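Putative xanthine dehydrogenase YAGS fad-binding subunit (Escherichia coli, PDB 5G5G) probably serves as the molybdenum-cofactor-binding subunit of a periplasmic aldehyde oxidase that oxidises aldehydes to carboxylic acids. Local coordinates at residues L608-K620 with S683-L695. Sequence-based numbering, arbitrary orientation. Where two conformers were deposited one is given.
Sequences LAVCAAGRILNPK and SPMKAKGVGELGL. With MCN (pterin cytosine dinucleotide), chain Y; MOS (dioxothiomolybdenum(VI) ion), chain Z.
R615 N donates to K686 O at 2.9 Å in a nearly straight bond (174°), and two residues back from R615, A613 O accepts from K688 N, which lies above that carbonyl's plane. Between these two bonds G614 and A687 form a single beta bridge; G614, with positive phi, lies close against the 686-688 backbone. With CG anti to the backbone N (chi1 167°) and a bend at chi3, the R615 chain passes M685 O, to which NH1 gives a weak bond, while K686 CB sits over one face of the guanidinium. L617 CD2 meets M685 CE at 3.8 Å, the two side chains crossing at about a right angle. Nearer the strand, A613 CB packs on V690 CG2 and L693 CD2. These two loops belong to the molybdopterin-binding fold of the xanthine oxidase family and read the cytosine edge of the dinucleotide: MCN N4 donates to both R615 O and K688 O (2.8 Å to the latter), L617 N gives a straight bond to N3, and N618 N binds O2. Farther along, V690 N and G691 N both grip phosphate oxygen O2A. E692 then reaches the molybdenum centre, its OE2 2.9 Å from MOS O2, while its OE1 forms a salt bridge with R440. A glutamine here would probably leave R440 without its salt-bridge mate and the group beside MOS freer to turn. In the next shell, D13 pairs with both R615 and K686, and D679 with K688.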
ATOM      1  N   LEU C 608       2.939  13.560  16.114  1.00 13.64           N
ATOM      2  CA  LEU C 608       3.989  13.241  17.071  1.00 13.56           C
ATOM      3  C   LEU C 608       3.669  11.894  17.703  1.00 13.20           C
ATOM      4  O   LEU C 608       2.542  11.662  18.123  1.00 12.69           O
ATOM      5  CB  LEU C 608       4.131  14.296  18.156  1.00 14.29           C
ATOM      6  CG  LEU C 608       5.079  13.970  19.319  1.00 15.37           C
ATOM      7  CD1 LEU C 608       6.519  13.860  18.853  1.00 15.79           C
ATOM      8  CD2 LEU C 608       4.952  15.016  20.420  1.00 15.27           C
ATOM      9  N   ALA C 609       4.640  11.004  17.759  1.00 12.70           N
ATOM     10  CA  ALA C 609       4.555   9.774  18.568  1.00 12.89           C
ATOM     11  C   ALA C 609       5.666   9.789  19.630  1.00 13.47           C
ATOM     12  O   ALA C 609       6.844   9.956  19.295  1.00 12.45           O
ATOM     13  CB  ALA C 609       4.715   8.550  17.706  1.00 13.49           C
ATOM     14  N   VAL C 610       5.293   9.570  20.882  1.00 12.98           N
ATOM     15  CA  VAL C 610       6.251   9.352  21.921  1.00 13.77           C
ATOM     16  C   VAL C 610       6.116   7.892  22.400  1.00 13.96           C
ATOM     17  O   VAL C 610       5.058   7.479  22.884  1.00 13.66           O
ATOM     18  CB  VAL C 610       6.088  10.349  23.091  1.00 14.10           C
ATOM     19  CG1 VAL C 610       7.178  10.130  24.128  1.00 14.94           C
ATOM     20  CG2 VAL C 610       6.098  11.826  22.610  1.00 14.71           C
ATOM     21  N   CYS C 611       7.199   7.109  22.246  1.00 13.78           N
ATOM     22  CA  CYS C 611       7.191   5.673  22.485  1.00 13.65           C
ATOM     23  C   CYS C 611       8.128   5.238  23.596  1.00 14.06           C
ATOM     24  O   CYS C 611       9.272   5.772  23.729  1.00 14.32           O
ATOM     25  CB  CYS C 611       7.634   4.988  21.195  1.00 14.41           C
ATOM     26  SG  CYS C 611       6.535   5.304  19.844  1.00 16.05           S
ATOM     27  N   ALA C 612       7.668   4.232  24.342  1.00 13.48           N
ATOM     28  CA  ALA C 612       8.457   3.519  25.345  1.00 14.17           C
ATOM     29  C   ALA C 612       8.459   2.034  24.975  1.00 14.08           C
ATOM     30  O   ALA C 612       7.450   1.323  25.149  1.00 13.69           O
ATOM     31  CB  ALA C 612       7.864   3.738  26.717  1.00 15.04           C
ATOM     32  N   ALA C 613       9.586   1.595  24.392  1.00 14.03           N
ATOM     33  CA  ALA C 613       9.707   0.258  23.805  1.00 13.59           C
ATOM     34  C   ALA C 613      11.032  -0.399  24.218  1.00 13.60           C
ATOM     35  O   ALA C 613      11.747  -1.041  23.438  1.00 13.43           O
ATOM     36  CB  ALA C 613       9.591   0.384  22.298  1.00 13.90           C
ATOM     37  N   GLY C 614      11.349  -0.283  25.487  1.00 13.79           N
ATOM     38  CA  GLY C 614      12.675  -0.732  26.005  1.00 13.90           C
ATOM     39  C   GLY C 614      13.844   0.084  25.461  1.00 13.56           C
ATOM     40  O   GLY C 614      13.666   1.174  24.920  1.00 13.61           O
ATOM     41  N   ARG C 615      15.024  -0.499  25.548  1.00 13.10           N
ATOM     42  CA  ARG C 615      16.233   0.081  24.913  1.00 13.03           C
ATOM     43  C   ARG C 615      16.074   0.055  23.412  1.00 12.75           C
ATOM     44  O   ARG C 615      15.797  -1.011  22.853  1.00 12.43           O
ATOM     45  CB  ARG C 615      17.452  -0.718  25.320  1.00 13.52           C
ATOM     46  CG  ARG C 615      18.712  -0.401  24.485  1.00 13.65           C
ATOM     47  CD  ARG C 615      19.892  -1.135  25.056  1.00 13.81           C
ATOM     48  NE  ARG C 615      20.344  -0.599  26.330  1.00 14.01           N
ATOM     49  CZ  ARG C 615      21.077  -1.279  27.221  1.00 14.51           C
ATOM     50  NH1 ARG C 615      21.355  -2.583  27.053  1.00 14.99           N
ATOM     51  NH2 ARG C 615      21.507  -0.668  28.325  1.00 14.75           N
ATOM     52  N   ILE C 616      16.228   1.200  22.769  1.00 12.59           N
ATOM     53  CA  ILE C 616      16.187   1.259  21.321  1.00 13.34           C
ATOM     54  C   ILE C 616      17.545   0.884  20.739  1.00 12.90           C
ATOM     55  O   ILE C 616      18.590   1.430  21.121  1.00 13.81           O
ATOM     56  CB  ILE C 616      15.772   2.675  20.850  1.00 14.32           C
ATOM     57  CG1 ILE C 616      14.359   2.994  21.392  1.00 14.67           C
ATOM     58  CG2 ILE C 616      15.885   2.772  19.338  1.00 14.19           C
ATOM     59  CD1 ILE C 616      13.269   2.134  20.861  1.00 14.45           C
ATOM     60  N   LEU C 617      17.529  -0.064  19.825  1.00 12.42           N
ATOM     61  CA  LEU C 617      18.728  -0.644  19.270  1.00 12.45           C
ATOM     62  C   LEU C 617      19.338   0.197  18.126  1.00 12.35           C
ATOM     63  O   LEU C 617      20.558   0.255  17.981  1.00 12.61           O
ATOM     64  CB  LEU C 617      18.457  -2.080  18.877  1.00 12.30           C
ATOM     65  CG  LEU C 617      17.968  -3.049  19.976  1.00 12.56           C
ATOM     66  CD1 LEU C 617      17.709  -4.469  19.451  1.00 13.02           C
ATOM     67  CD2 LEU C 617      18.941  -3.094  21.138  1.00 13.06           C
ATOM     68  N   ASN C 618      18.494   0.855  17.348  1.00 11.56           N
ATOM     69  CA  ASN C 618      18.949   1.786  16.324  1.00 11.67           C
ATOM     70  C   ASN C 618      17.917   2.861  16.165  1.00 11.63           C
ATOM     71  O   ASN C 618      16.824   2.623  15.614  1.00 11.34           O
ATOM     72  CB  ASN C 618      19.206   1.050  15.005  1.00 11.18           C
ATOM     73  CG  ASN C 618      19.703   1.956  13.935  1.00 11.22           C
ATOM     74  OD1 ASN C 618      19.207   3.082  13.776  1.00 11.61           O
ATOM     75  ND2 ASN C 618      20.650   1.453  13.126  1.00 11.23           N
ATOM     76  N   PRO C 619      18.200   4.062  16.701  1.00 12.74           N
ATOM     77  CA  PRO C 619      17.124   5.061  16.711  1.00 12.73           C
ATOM     78  C   PRO C 619      16.685   5.505  15.318  1.00 12.89           C
ATOM     79  O   PRO C 619      15.556   5.970  15.171  1.00 12.03           O
ATOM     80  CB  PRO C 619      17.727   6.221  17.470  1.00 13.60           C
ATOM     81  CG  PRO C 619      18.724   5.553  18.410  1.00 14.09           C
ATOM     82  CD  PRO C 619      19.289   4.399  17.629  1.00 13.64           C
ATOM     83  N   LYS C 620      17.546   5.356  14.304  1.00 12.58           N
ATOM     84  CA  LYS C 620      17.169   5.735  12.922  0.86 13.02           C
ATOM     85  C   LYS C 620      16.193   4.745  12.314  1.00 12.47           C
ATOM     86  O   LYS C 620      15.131   5.123  11.809  1.00 12.12           O
ATOM     87  CB  LYS C 620      18.400   5.918  12.023  0.86 13.54           C
ATOM     88  CG  LYS C 620      17.991   6.460  10.635  0.86 14.32           C
ATOM     89  CD  LYS C 620      19.078   7.235   9.932  0.86 15.47           C
ATOM     90  CE  LYS C 620      20.220   6.364   9.565  0.86 16.40           C
ATOM     91  NZ  LYS C 620      21.267   7.178   8.894  0.86 17.85           N
ATOM     92  N   SER C 683      15.100  -9.155  28.444  1.00 13.58           N
ATOM     93  CA  SER C 683      16.152  -9.948  27.810  1.00 13.64           C
ATOM     94  C   SER C 683      17.493  -9.369  28.133  1.00 13.72           C
ATOM     95  O   SER C 683      17.557  -8.298  28.709  1.00 14.16           O
ATOM     96  CB  SER C 683      15.986  -9.952  26.292  1.00 13.33           C
ATOM     97  OG  SER C 683      16.379  -8.665  25.747  1.00 13.66           O
ATOM     98  N   PRO C 684      18.591 -10.030  27.680  1.00 14.21           N
ATOM     99  CA  PRO C 684      19.931  -9.428  27.897  1.00 14.96           C
ATOM    100  C   PRO C 684      20.147  -8.109  27.102  1.00 14.16           C
ATOM    101  O   PRO C 684      21.002  -7.327  27.442  1.00 14.25           O
ATOM    102  CB  PRO C 684      20.917 -10.498  27.405  1.00 15.39           C
ATOM    103  CG  PRO C 684      20.112 -11.776  27.457  1.00 15.70           C
ATOM    104  CD  PRO C 684      18.678 -11.400  27.142  1.00 14.71           C
ATOM    105  N   MET C 685      19.381  -7.925  26.045  1.00 13.72           N
ATOM    106  CA  MET C 685      19.422  -6.696  25.265  1.00 13.66           C
ATOM    107  C   MET C 685      18.694  -5.529  25.934  1.00 14.02           C
ATOM    108  O   MET C 685      18.948  -4.371  25.639  1.00 13.82           O
ATOM    109  CB  MET C 685      18.829  -6.933  23.849  1.00 13.39           C
ATOM    110  CG  MET C 685      19.584  -7.951  23.032  1.00 13.62           C
ATOM    111  SD  MET C 685      21.317  -7.604  22.713  1.00 14.50           S
ATOM    112  CE  MET C 685      21.167  -6.157  21.689  1.00 13.17           C
ATOM    113  N   LYS C 686      17.725  -5.865  26.772  1.00 13.93           N
ATOM    114  CA  LYS C 686      16.869  -4.907  27.485  1.00 14.26           C
ATOM    115  C   LYS C 686      15.934  -4.108  26.564  1.00 13.48           C
ATOM    116  O   LYS C 686      15.432  -3.053  26.925  1.00 12.55           O
ATOM    117  CB  LYS C 686      17.741  -4.015  28.391  1.00 14.74           C
ATOM    118  CG  LYS C 686      18.713  -4.833  29.226  1.00 15.51           C
ATOM    119  CD  LYS C 686      19.547  -3.948  30.160  1.00 16.94           C
ATOM    120  CE  LYS C 686      20.493  -4.788  31.006  1.00 17.86           C
ATOM    121  NZ  LYS C 686      21.610  -3.994  31.566  1.00 18.89           N
ATOM    122  N   ALA C 687      15.687  -4.692  25.382  1.00 13.33           N
ATOM    123  CA  ALA C 687      14.906  -4.125  24.350  1.00 12.77           C
ATOM    124  C   ALA C 687      13.510  -4.718  24.383  1.00 12.41           C
ATOM    125  O   ALA C 687      13.308  -5.858  24.838  1.00 12.44           O
ATOM    126  CB  ALA C 687      15.518  -4.418  22.996  1.00 12.58           C
ATOM    127  N   LYS C 688      12.560  -3.947  23.863  1.00 11.80           N
ATOM    128  CA  LYS C 688      11.209  -4.479  23.599  1.00 11.98           C
ATOM    129  C   LYS C 688      10.787  -4.109  22.178  1.00 11.47           C
ATOM    130  O   LYS C 688      11.461  -3.317  21.484  1.00 11.57           O
ATOM    131  CB  LYS C 688      10.194  -3.980  24.647  1.00 12.92           C
ATOM    132  CG  LYS C 688      10.526  -4.511  26.035  1.00 13.82           C
ATOM    133  CD  LYS C 688       9.507  -4.086  27.117  1.00 15.19           C
ATOM    134  CE  LYS C 688       9.576  -2.601  27.358  1.00 16.15           C
ATOM    135  NZ  LYS C 688       8.851  -2.310  28.649  1.00 16.67           N
ATOM    136  N   GLY C 689       9.653  -4.650  21.728  1.00 11.86           N
ATOM    137  CA  GLY C 689       9.193  -4.412  20.378  1.00 11.69           C
ATOM    138  C   GLY C 689       8.738  -2.989  20.126  1.00 12.16           C
ATOM    139  O   GLY C 689       8.252  -2.323  21.036  1.00 11.45           O
ATOM    140  N   VAL C 690       8.849  -2.564  18.871  1.00 11.66           N
ATOM    141  CA  VAL C 690       8.299  -1.256  18.437  1.00 12.42           C
ATOM    142  C   VAL C 690       7.480  -1.233  17.163  1.00 12.31           C
ATOM    143  O   VAL C 690       6.673  -0.317  16.946  1.00 11.50           O
ATOM    144  CB  VAL C 690       9.401  -0.201  18.349  1.00 13.44           C
ATOM    145  CG1 VAL C 690      10.187  -0.300  17.046  1.00 13.89           C
ATOM    146  CG2 VAL C 690       8.842   1.207  18.617  1.00 14.54           C
ATOM    147  N   GLY C 691       7.749  -2.177  16.293  1.00 11.68           N
ATOM    148  CA  GLY C 691       7.159  -2.177  14.946  1.00 11.69           C
ATOM    149  C   GLY C 691       5.637  -2.244  14.853  1.00 11.51           C
ATOM    150  O   GLY C 691       5.087  -1.767  13.852  1.00 11.46           O
ATOM    151  N   GLU C 692       4.993  -2.828  15.874  1.00 11.32           N
ATOM    152  CA  GLU C 692       3.537  -2.844  15.984  1.00 11.53           C
ATOM    153  C   GLU C 692       3.004  -1.738  16.872  1.00 12.16           C
ATOM    154  O   GLU C 692       2.001  -1.103  16.535  1.00 12.92           O
ATOM    155  CB  GLU C 692       3.050  -4.227  16.398  1.00 12.98           C
ATOM    156  CG  GLU C 692       3.356  -5.345  15.393  1.00 13.26           C
ATOM    157  CD  GLU C 692       2.748  -6.680  15.825  1.00 14.87           C
ATOM    158  OE1 GLU C 692       3.070  -7.185  16.916  1.00 14.87           O
ATOM    159  OE2 GLU C 692       1.905  -7.177  15.038  1.00 17.55           O
ATOM    160  N   LEU C 693       3.706  -1.478  17.975  1.00 12.21           N
ATOM    161  CA  LEU C 693       3.388  -0.385  18.898  1.00 12.65           C
ATOM    162  C   LEU C 693       3.152   0.922  18.140  1.00 12.12           C
ATOM    163  O   LEU C 693       2.221   1.665  18.425  1.00 11.48           O
ATOM    164  CB  LEU C 693       4.520  -0.207  19.912  1.00 12.54           C
ATOM    165  CG  LEU C 693       4.343   1.050  20.780  1.00 13.11           C
ATOM    166  CD1 LEU C 693       3.136   0.939  21.715  1.00 13.44           C
ATOM    167  CD2 LEU C 693       5.648   1.274  21.539  1.00 14.08           C
ATOM    168  N   GLY C 694       3.986   1.170  17.135  1.00 12.05           N
ATOM    169  CA  GLY C 694       3.928   2.425  16.426  1.00 11.73           C
ATOM    170  C   GLY C 694       2.603   2.728  15.838  1.00 11.97           C
ATOM    171  O   GLY C 694       2.284   3.907  15.631  1.00 12.87           O
ATOM    172  N   LEU C 695       1.882   1.685  15.420  1.00 11.44           N
ATOM    173  CA  LEU C 695       0.545   1.845  14.847  1.00 11.70           C
ATOM    174  C   LEU C 695      -0.593   2.056  15.875  1.00 12.28           C
ATOM    175  O   LEU C 695      -1.617   2.638  15.587  1.00 13.33           O
ATOM    176  CB  LEU C 695       0.225   0.602  14.004  1.00 11.52           C
ATOM    177  CG  LEU C 695      -1.105   0.525  13.309  1.00 11.89           C
ATOM    178  CD1 LEU C 695      -1.271   1.690  12.361  1.00 12.90           C
ATOM    179  CD2 LEU C 695      -1.255  -0.768  12.520  1.00 12.42           C
TER
HETATM  180  N1  MCN Y 921      13.943  -1.665  16.786  1.00 10.61           N
HETATM  181  C2  MCN Y 921      15.081  -0.971  17.398  1.00 10.31           C
HETATM  182  N3  MCN Y 921      14.909  -1.251  18.890  1.00 10.44           N
HETATM  183  C4  MCN Y 921      13.953  -1.826  19.601  1.00 10.65           C
HETATM  184  C5  MCN Y 921      12.966  -2.558  18.735  1.00 10.58           C
HETATM  185  C6  MCN Y 921      12.974  -2.385  17.446  1.00 10.31           C
HETATM  186  O2  MCN Y 921      15.918  -0.398  16.930  1.00 10.67           O
HETATM  187  N4  MCN Y 921      13.832  -1.910  20.878  1.00 10.72           N
HETATM  188  C1' MCN Y 921      13.830  -1.346  15.372  1.00 10.98           C
HETATM  189  C2D MCN Y 921      14.885  -2.135  14.509  1.00 11.03           C
HETATM  190  O2' MCN Y 921      15.169  -1.408  13.316  1.00 11.43           O
HETATM  191  C3' MCN Y 921      14.102  -3.319  14.249  1.00 11.03           C
HETATM  192  C4D MCN Y 921      12.576  -2.955  13.958  1.00 10.70           C
HETATM  193  O4D MCN Y 921      12.549  -1.762  14.882  1.00 10.68           O
HETATM  194  O3' MCN Y 921      14.499  -4.193  13.131  1.00 10.71           O
HETATM  195  C5' MCN Y 921      11.472  -3.767  14.304  1.00 10.12           C
HETATM  196  O5' MCN Y 921      11.721  -4.631  15.388  1.00  9.80           O
HETATM  197  PA  MCN Y 921      10.510  -5.271  16.114  1.00  9.99           P
HETATM  198  O1A MCN Y 921      11.069  -6.388  16.994  1.00 10.68           O
HETATM  199  O2A MCN Y 921       9.630  -4.213  16.683  1.00 11.05           O
HETATM  200  O3A MCN Y 921       9.630  -5.991  14.870  1.00 10.74           O
HETATM  201  PB  MCN Y 921       9.967  -7.413  14.267  1.00 10.73           P
HETATM  202  O1B MCN Y 921       9.283  -8.464  15.030  1.00 10.42           O
HETATM  203  O2B MCN Y 921      11.436  -7.520  14.023  1.00 11.19           O
HETATM  204  O3B MCN Y 921       9.336  -7.195  12.843  1.00 10.06           O
HETATM  205  C10 MCN Y 921       7.879  -7.441  12.648  1.00  9.75           C
HETATM  206  C9' MCN Y 921       7.060  -6.200  12.607  1.00  9.77           C
HETATM  207  C8' MCN Y 921       5.507  -6.673  12.539  1.00  9.95           C
HETATM  208  S8' MCN Y 921       4.944  -7.910  13.520  1.00  9.98           S
HETATM  209  C7' MCN Y 921       4.851  -6.196  11.599  1.00  9.79           C
HETATM  210  S7' MCN Y 921       3.189  -6.745  11.237  1.00  9.88           S
HETATM  211  C6' MCN Y 921       5.287  -4.924  10.810  1.00  9.78           C
HETATM  212  C7  MCN Y 921       6.582  -4.375  11.579  1.00  9.15           C
HETATM  213  O9' MCN Y 921       7.551  -5.332  11.723  1.00  9.76           O
HETATM  214  N5' MCN Y 921       5.763  -5.511   9.451  1.00  9.12           N
HETATM  215  C4A MCN Y 921       6.612  -4.650   8.566  1.00  9.51           C
HETATM  216  N8' MCN Y 921       7.174  -3.328  10.719  1.00  9.39           N
HETATM  217  C4B MCN Y 921       7.356  -3.552   9.401  1.00  9.53           C
HETATM  218  N1' MCN Y 921       8.064  -2.606   8.659  1.00  9.54           N
HETATM  219  C2' MCN Y 921       8.511  -2.852   7.356  1.00 10.12           C
HETATM  220  N2' MCN Y 921       9.129  -2.008   6.680  1.00  9.93           N
HETATM  221  N3' MCN Y 921       7.813  -3.825   6.694  1.00  9.78           N
HETATM  222  C4' MCN Y 921       7.043  -4.870   7.177  1.00 10.23           C
HETATM  223  O4' MCN Y 921       6.440  -5.829   6.659  1.00  9.07           O
HETATM  224 MO   MOS Z 922       3.006  -8.686  12.473  1.00 12.91          MO
HETATM  225  S   MOS Z 922       0.710  -8.846  12.196  0.60 14.31           S
HETATM  226  O1  MOS Z 922       3.429  -9.908  11.239  1.00 12.77           O
HETATM  227  O2  MOS Z 922       2.522  -9.856  14.141  1.00 14.52           O
HETATM  228  O   HOH W   1      22.218  -4.955  28.166  1.00 16.29           O